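Local coordinates for GDSL-like Lipase/Acylhydrolase family protein (Neisseria meningitidis, PDB 4K7J) that probably removes O-acetyl groups from peptidoglycan as an esterase of the SGNH hydrolase family, at residues N233-T238 against R271-S276; Q220-S225 against A260-K265. All coordinates share one frame; numbering follows the deposited sequence.

Interaction 1. Residues N233-T238 against R271-S276; sequences NDLAQT and RQIRDS
The flat group facing Ala236 is the backbone carbonyl of Ser276: the Ala236 methyl CB lies 3.5 Å from Ser276 O. One turn back, the carbonyl of Gln272 is gripped on both faces by Ser276, OG approaching from one side of its plane and N from the other. The serine hydroxyl donates to Gln272 O over 2.9 Å, tilted 33° from that plane. With the hydroxyl turned back to its own helix, Ser276 meets Leu235 through carbon, its CB 4.4 Å from Leu235 CD2. The rest of the contact is aliphatic. Leu235 has CG anti to its backbone N (chi1 178°), which sends the CD2 branch across to Ile273, where it touches CG1 at 3.8 Å and lies near CG2, the two side chains meeting at a slant. Behind them, Leu235 rests on Leu57 of strand 53-60 and Ile273 on Ile282 of strand 281-286, placing both helix ends against the parallel part of the mixed sheet of the alpha/beta fold. Where helix 231-236 finishes, Leu235 O takes two donors, Thr238 N and Thr238 OG1, the latter 2.7 Å away and in the carbonyl plane. Gln237 folds its amide back so that NE2 reaches Asn233 O at 3.2 Å, coming from well above the carbonyl plane. Asp234 takes a hydrogen bond from Leu122 N, in the loop between strands 109-112 and 125-128, and so ties this helix to the antiparallel beta region; its other oxygen makes a salt bridge to Arg228. No hydrogen bond passes between 233-238 and 271-276. The Ser276 and Gln237 side chains bond to carbonyls of their own segments, and cohesion rests on the Leu235 and Ile273 carbons and on the Ala236 methyl against a carbonyl oxygen, none of which imposes a strict direction.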
loop_
_atom_site.group_PDB
_atom_site.type_symbol
_atom_site.label_atom_id
_atom_site.label_comp_id
_atom_site.label_asym_id
_atom_site.label_seq_id
_atom_site.Cartn_x
_atom_site.Cartn_y
_atom_site.Cartn_z
ATOM N N ASN A 233 -15.671 -0.101 3.481
ATOM C CA ASN A 233 -16.049 -1.514 3.550
ATOM C C ASN A 233 -15.057 -2.398 2.797
ATOM O O ASN A 233 -14.798 -3.537 3.211
ATOM C CB ASN A 233 -17.480 -1.747 3.053
ATOM C CG ASN A 233 -18.510 -0.947 3.839
ATOM O OD1 ASN A 233 -18.280 -0.568 4.990
ATOM N ND2 ASN A 233 -19.643 -0.672 3.211
ATOM N N ASP A 234 -14.488 -1.882 1.706
ATOM C CA ASP A 234 -13.379 -2.583 1.049
ATOM C C ASP A 234 -12.163 -2.667 1.997
ATOM O O ASP A 234 -11.500 -3.699 2.085
ATOM C CB ASP A 234 -12.958 -1.890 -0.265
ATOM C CG ASP A 234 -14.077 -1.830 -1.308
ATOM O OD1 ASP A 234 -15.014 -2.666 -1.275
ATOM O OD2 ASP A 234 -14.009 -0.931 -2.186
ATOM N N LEU A 235 -11.862 -1.576 2.694
ATOM C CA LEU A 235 -10.744 -1.577 3.643
ATOM C C LEU A 235 -10.960 -2.600 4.767
ATOM O O LEU A 235 -10.046 -3.353 5.131
ATOM C CB LEU A 235 -10.542 -0.179 4.238
ATOM C CG LEU A 235 -9.422 -0.081 5.277
ATOM C CD1 LEU A 235 -8.079 -0.437 4.683
ATOM C CD2 LEU A 235 -9.389 1.289 5.909
ATOM N N ALA A 236 -12.176 -2.621 5.308
ATOM C CA ALA A 236 -12.547 -3.600 6.323
ATOM C C ALA A 236 -12.232 -5.021 5.858
ATOM O O ALA A 236 -11.859 -5.867 6.659
ATOM C CB ALA A 236 -14.040 -3.465 6.689
ATOM N N GLN A 237 -12.350 -5.271 4.556
ATOM C CA GLN A 237 -12.208 -6.631 4.045
ATOM C C GLN A 237 -10.807 -6.976 3.580
ATOM O O GLN A 237 -10.608 -8.059 3.057
ATOM C CB GLN A 237 -13.196 -6.890 2.900
ATOM C CG GLN A 237 -14.638 -6.901 3.334
ATOM C CD GLN A 237 -15.584 -7.074 2.174
ATOM O OE1 GLN A 237 -15.944 -8.194 1.814
ATOM N NE2 GLN A 237 -15.992 -5.962 1.574
ATOM N N THR A 238 -9.846 -6.065 3.748
ATOM C CA THR A 238 -8.453 -6.359 3.381
ATOM C C THR A 238 -7.814 -7.242 4.437
ATOM O O THR A 238 -6.845 -7.962 4.165
ATOM C CB THR A 238 -7.570 -5.092 3.282
ATOM O OG1 THR A 238 -7.622 -4.369 4.518
ATOM C CG2 THR A 238 -8.013 -4.189 2.147
ATOM N N ARG A 271 -9.771 8.460 11.499
ATOM C CA ARG A 271 -10.964 8.057 12.241
ATOM C C ARG A 271 -11.696 6.937 11.505
ATOM O O ARG A 271 -12.038 5.892 12.082
ATOM C CB ARG A 271 -11.900 9.261 12.390
ATOM C CG ARG A 271 -12.813 9.200 13.592
ATOM C CD ARG A 271 -14.012 10.149 13.461
ATOM N NE ARG A 271 -13.735 11.385 12.720
ATOM C CZ ARG A 271 -12.930 12.367 13.135
ATOM N NH1 ARG A 271 -12.275 12.263 14.286
ATOM N NH2 ARG A 271 -12.763 13.453 12.384
ATOM N N GLN A 272 -11.921 7.155 10.215
ATOM C CA GLN A 272 -12.603 6.165 9.400
ATOM C C GLN A 272 -11.864 4.838 9.289
ATOM O O GLN A 272 -12.490 3.772 9.336
ATOM C CB GLN A 272 -12.950 6.751 8.040
ATOM C CG GLN A 272 -14.057 7.784 8.163
ATOM C CD GLN A 272 -14.266 8.572 6.898
ATOM O OE1 GLN A 272 -14.243 8.023 5.798
ATOM N NE2 GLN A 272 -14.463 9.877 7.045
ATOM N N ILE A 273 -10.540 4.895 9.168
ATOM C CA ILE A 273 -9.738 3.679 9.169
ATOM C C ILE A 273 -9.925 2.907 10.478
ATOM O O ILE A 273 -10.094 1.686 10.475
ATOM C CB ILE A 273 -8.226 3.987 8.952
ATOM C CG1 ILE A 273 -7.975 4.471 7.517
ATOM C CG2 ILE A 273 -7.384 2.763 9.269
ATOM C CD1 ILE A 273 -6.588 5.108 7.304
ATOM N N ARG A 274 -9.914 3.627 11.596
ATOM C CA ARG A 274 -10.086 2.996 12.909
ATOM C C ARG A 274 -11.464 2.370 13.068
ATOM O O ARG A 274 -11.582 1.266 13.582
ATOM C CB ARG A 274 -9.839 3.995 14.037
ATOM C CG ARG A 274 -8.402 4.464 14.142
ATOM C CD ARG A 274 -8.124 5.036 15.523
ATOM N NE ARG A 274 -6.728 5.440 15.670
ATOM C CZ ARG A 274 -5.719 4.580 15.772
ATOM N NH1 ARG A 274 -5.963 3.274 15.732
ATOM N NH2 ARG A 274 -4.468 5.017 15.912
ATOM N N ASP A 275 -12.498 3.073 12.615
ATOM C CA ASP A 275 -13.855 2.516 12.623
ATOM C C ASP A 275 -13.920 1.251 11.775
ATOM O O ASP A 275 -14.549 0.269 12.166
ATOM C CB ASP A 275 -14.886 3.520 12.081
ATOM C CG ASP A 275 -15.033 4.764 12.953
ATOM O OD1 ASP A 275 -14.473 4.804 14.074
ATOM O OD2 ASP A 275 -15.727 5.705 12.506
ATOM N N SER A 276 -13.262 1.276 10.616
ATOM C CA SER A 276 -13.364 0.172 9.663
ATOM C C SER A 276 -12.506 -1.022 10.052
ATOM O O SER A 276 -12.854 -2.162 9.747
ATOM C CB SER A 276 -13.014 0.631 8.240
ATOM O OG SER A 276 -13.873 1.681 7.834
#

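Interaction 2. Residues Q220-S225 against A260-K265; sequences QLTQWS and ADTEQK
A short 3-10 turn in the connection between strand 208-215 and helix 231-236 leans on the first turns of helix 259-276, within the GDSL-like hydrolase region of the alpha/beta fold. The touching atom on the turn is the methyl of Thr222: CG2 sits 3.8 Å from Lys265 CD and 3.9 Å from Lys265 CB, the lysine stem running past it at about a right angle. Thr222 OG1 sits between its backbone N and carbonyl carbon (chi1 59°), which puts CG2 beside the backbone N, facing the helix. From the same helical face Thr262 offers its own CG2, 4.5 Å from Thr222 CG2, while its hydroxyl is bonded to Asp258 O. Lys265 is extended beyond CG; its CB and CD lie along the threonine methyl, and NZ ends near Asp261 OD2 in a long salt bridge of 3.7 Å. The turn is braced from within: Gln223 OE1 accepts from Gln220 N at 2.8 Å, the donor standing 41° above the carbonyl plane, and Leu221 CD1 lies over one face of the Trp224 ring, 3.5 Å above it and offset toward the rim. Trp224 NE1 bonds to Tyr247 OH, and its ring stacks with Trp227. Methyl and methylene groups alone thus span 220-225 and 260-265; no hydrogen bond joins them, the Thr262 hydroxyl and Lys265 amine turn to Asp258 and Asp261, and the lysine charge may be partly balanced by Asp261 without taking part in the join.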
loop_
_atom_site.group_PDB
_atom_site.type_symbol
_atom_site.label_atom_id
_atom_site.label_comp_id
_atom_site.label_asym_id
_atom_site.label_seq_id
_atom_site.Cartn_x
_atom_site.Cartn_y
_atom_site.Cartn_z
ATOM N N GLN A 220 -2.706 12.041 -3.636
ATOM C CA GLN A 220 -2.748 12.668 -2.319
ATOM C C GLN A 220 -3.791 11.925 -1.487
ATOM O O GLN A 220 -4.694 11.310 -2.056
ATOM C CB GLN A 220 -3.154 14.124 -2.454
ATOM C CG GLN A 220 -2.152 14.973 -3.257
ATOM C CD GLN A 220 -2.656 16.381 -3.444
ATOM O OE1 GLN A 220 -3.183 17.000 -2.502
ATOM N NE2 GLN A 220 -2.548 16.887 -4.667
ATOM N N LEU A 221 -3.673 11.972 -0.159
ATOM C CA LEU A 221 -4.576 11.197 0.699
ATOM C C LEU A 221 -6.035 11.570 0.522
ATOM O O LEU A 221 -6.901 10.700 0.535
ATOM C CB LEU A 221 -4.198 11.308 2.183
ATOM C CG LEU A 221 -5.205 10.660 3.141
ATOM C CD1 LEU A 221 -5.257 9.155 2.941
ATOM C CD2 LEU A 221 -4.922 10.989 4.578
ATOM N N THR A 222 -6.309 12.861 0.351
ATOM C CA THR A 222 -7.683 13.330 0.193
ATOM C C THR A 222 -8.318 12.790 -1.079
ATOM O O THR A 222 -9.541 12.774 -1.206
ATOM C CB THR A 222 -7.784 14.871 0.187
ATOM O OG1 THR A 222 -7.000 15.413 -0.893
ATOM C CG2 THR A 222 -7.304 15.437 1.519
ATOM N N GLN A 223 -7.494 12.335 -2.013
ATOM C CA GLN A 223 -8.010 11.827 -3.276
ATOM C C GLN A 223 -8.573 10.410 -3.177
ATOM O O GLN A 223 -8.953 9.837 -4.186
ATOM C CB GLN A 223 -6.963 11.931 -4.387
ATOM C CG GLN A 223 -6.681 13.389 -4.765
ATOM C CD GLN A 223 -5.482 13.541 -5.656
ATOM O OE1 GLN A 223 -4.568 12.734 -5.609
ATOM N NE2 GLN A 223 -5.481 14.583 -6.485
ATOM N N TRP A 224 -8.637 9.856 -1.967
ATOM C CA TRP A 224 -9.487 8.691 -1.737
ATOM C C TRP A 224 -10.942 9.013 -2.136
ATOM O O TRP A 224 -11.736 8.107 -2.429
ATOM C CB TRP A 224 -9.437 8.248 -0.273
ATOM C CG TRP A 224 -8.147 7.570 0.151
ATOM C CD1 TRP A 224 -6.922 7.657 -0.453
ATOM C CD2 TRP A 224 -7.979 6.701 1.277
ATOM N NE1 TRP A 224 -6.005 6.894 0.230
ATOM C CE2 TRP A 224 -6.630 6.305 1.301
ATOM C CE3 TRP A 224 -8.846 6.221 2.270
ATOM C CZ2 TRP A 224 -6.121 5.449 2.279
ATOM C CZ3 TRP A 224 -8.339 5.376 3.240
ATOM C CH2 TRP A 224 -6.988 4.993 3.235
ATOM N N SER A 225 -11.286 10.302 -2.150
ATOM C CA SER A 225 -12.631 10.739 -2.552
ATOM C C SER A 225 -12.975 10.360 -4.009
ATOM O O SER A 225 -14.149 10.281 -4.377
ATOM C CB SER A 225 -12.807 12.250 -2.332
ATOM O OG SER A 225 -12.129 12.979 -3.335
ATOM N N ALA A 260 -5.289 23.756 7.055
ATOM C CA ALA A 260 -6.342 23.542 8.039
ATOM C C ALA A 260 -7.420 22.599 7.501
ATOM O O ALA A 260 -7.859 21.686 8.197
ATOM C CB ALA A 260 -6.961 24.880 8.472
ATOM N N ASP A 261 -7.839 22.809 6.259
ATOM C CA ASP A 261 -8.831 21.913 5.676
ATOM C C ASP A 261 -8.252 20.511 5.479
ATOM O O ASP A 261 -8.891 19.512 5.819
ATOM C CB ASP A 261 -9.365 22.431 4.342
ATOM C CG ASP A 261 -10.552 21.613 3.848
ATOM O OD1 ASP A 261 -11.524 21.482 4.619
ATOM O OD2 ASP A 261 -10.504 21.073 2.722
ATOM N N THR A 262 -7.036 20.453 4.940
ATOM C CA THR A 262 -6.373 19.181 4.673
ATOM C C THR A 262 -6.221 18.383 5.964
ATOM O O THR A 262 -6.540 17.191 6.008
ATOM C CB THR A 262 -4.994 19.386 4.025
ATOM O OG1 THR A 262 -5.138 20.182 2.841
ATOM C CG2 THR A 262 -4.364 18.032 3.666
ATOM N N GLU A 263 -5.765 19.058 7.016
ATOM C CA GLU A 263 -5.614 18.436 8.338
ATOM C C GLU A 263 -6.907 17.785 8.835
ATOM O O GLU A 263 -6.886 16.676 9.370
ATOM C CB GLU A 263 -5.116 19.473 9.355
ATOM C CG GLU A 263 -4.870 18.935 10.766
ATOM C CD GLU A 263 -3.945 19.846 11.588
ATOM O OE1 GLU A 263 -3.375 20.801 11.017
ATOM O OE2 GLU A 263 -3.786 19.605 12.801
ATOM N N GLN A 264 -8.032 18.476 8.668
ATOM C CA GLN A 264 -9.314 17.923 9.103
ATOM C C GLN A 264 -9.682 16.683 8.291
ATOM O O GLN A 264 -10.221 15.713 8.830
ATOM C CB GLN A 264 -10.437 18.961 9.002
ATOM C CG GLN A 264 -11.689 18.565 9.782
ATOM C CD GLN A 264 -12.808 19.590 9.675
ATOM O OE1 GLN A 264 -12.980 20.237 8.638
ATOM N NE2 GLN A 264 -13.576 19.744 10.754
ATOM N N LYS A 265 -9.387 16.713 6.994
ATOM C CA LYS A 265 -9.665 15.557 6.140
ATOM C C LYS A 265 -8.797 14.380 6.529
ATOM O O LYS A 265 -9.266 13.244 6.584
ATOM C CB LYS A 265 -9.496 15.910 4.665
ATOM C CG LYS A 265 -10.655 16.740 4.152
ATOM C CD LYS A 265 -10.521 17.100 2.693
ATOM C CE LYS A 265 -11.727 17.924 2.237
ATOM N NZ LYS A 265 -11.710 18.149 0.760
#

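Along the chain the segments come in the order 220-225, 233-238, 260-265, 271-276, so the two contacts cross instead of nesting. Interaction 2 closes a loop of 34 residues and interaction 1 one of 32, and both loops include strand 242-246. Both end on helix 259-276, interaction 2 at its beginning and interaction 1 at its end, so the helix is fastened at two points to the connection that follows strand 208-215, first at the 3-10 turn and then at helix 231-236. Their centres lie about 17 Å apart, yet they meet: Ile273 CD1 of interaction 1 packs 4.1 Å from Trp224 CH2 of interaction 2.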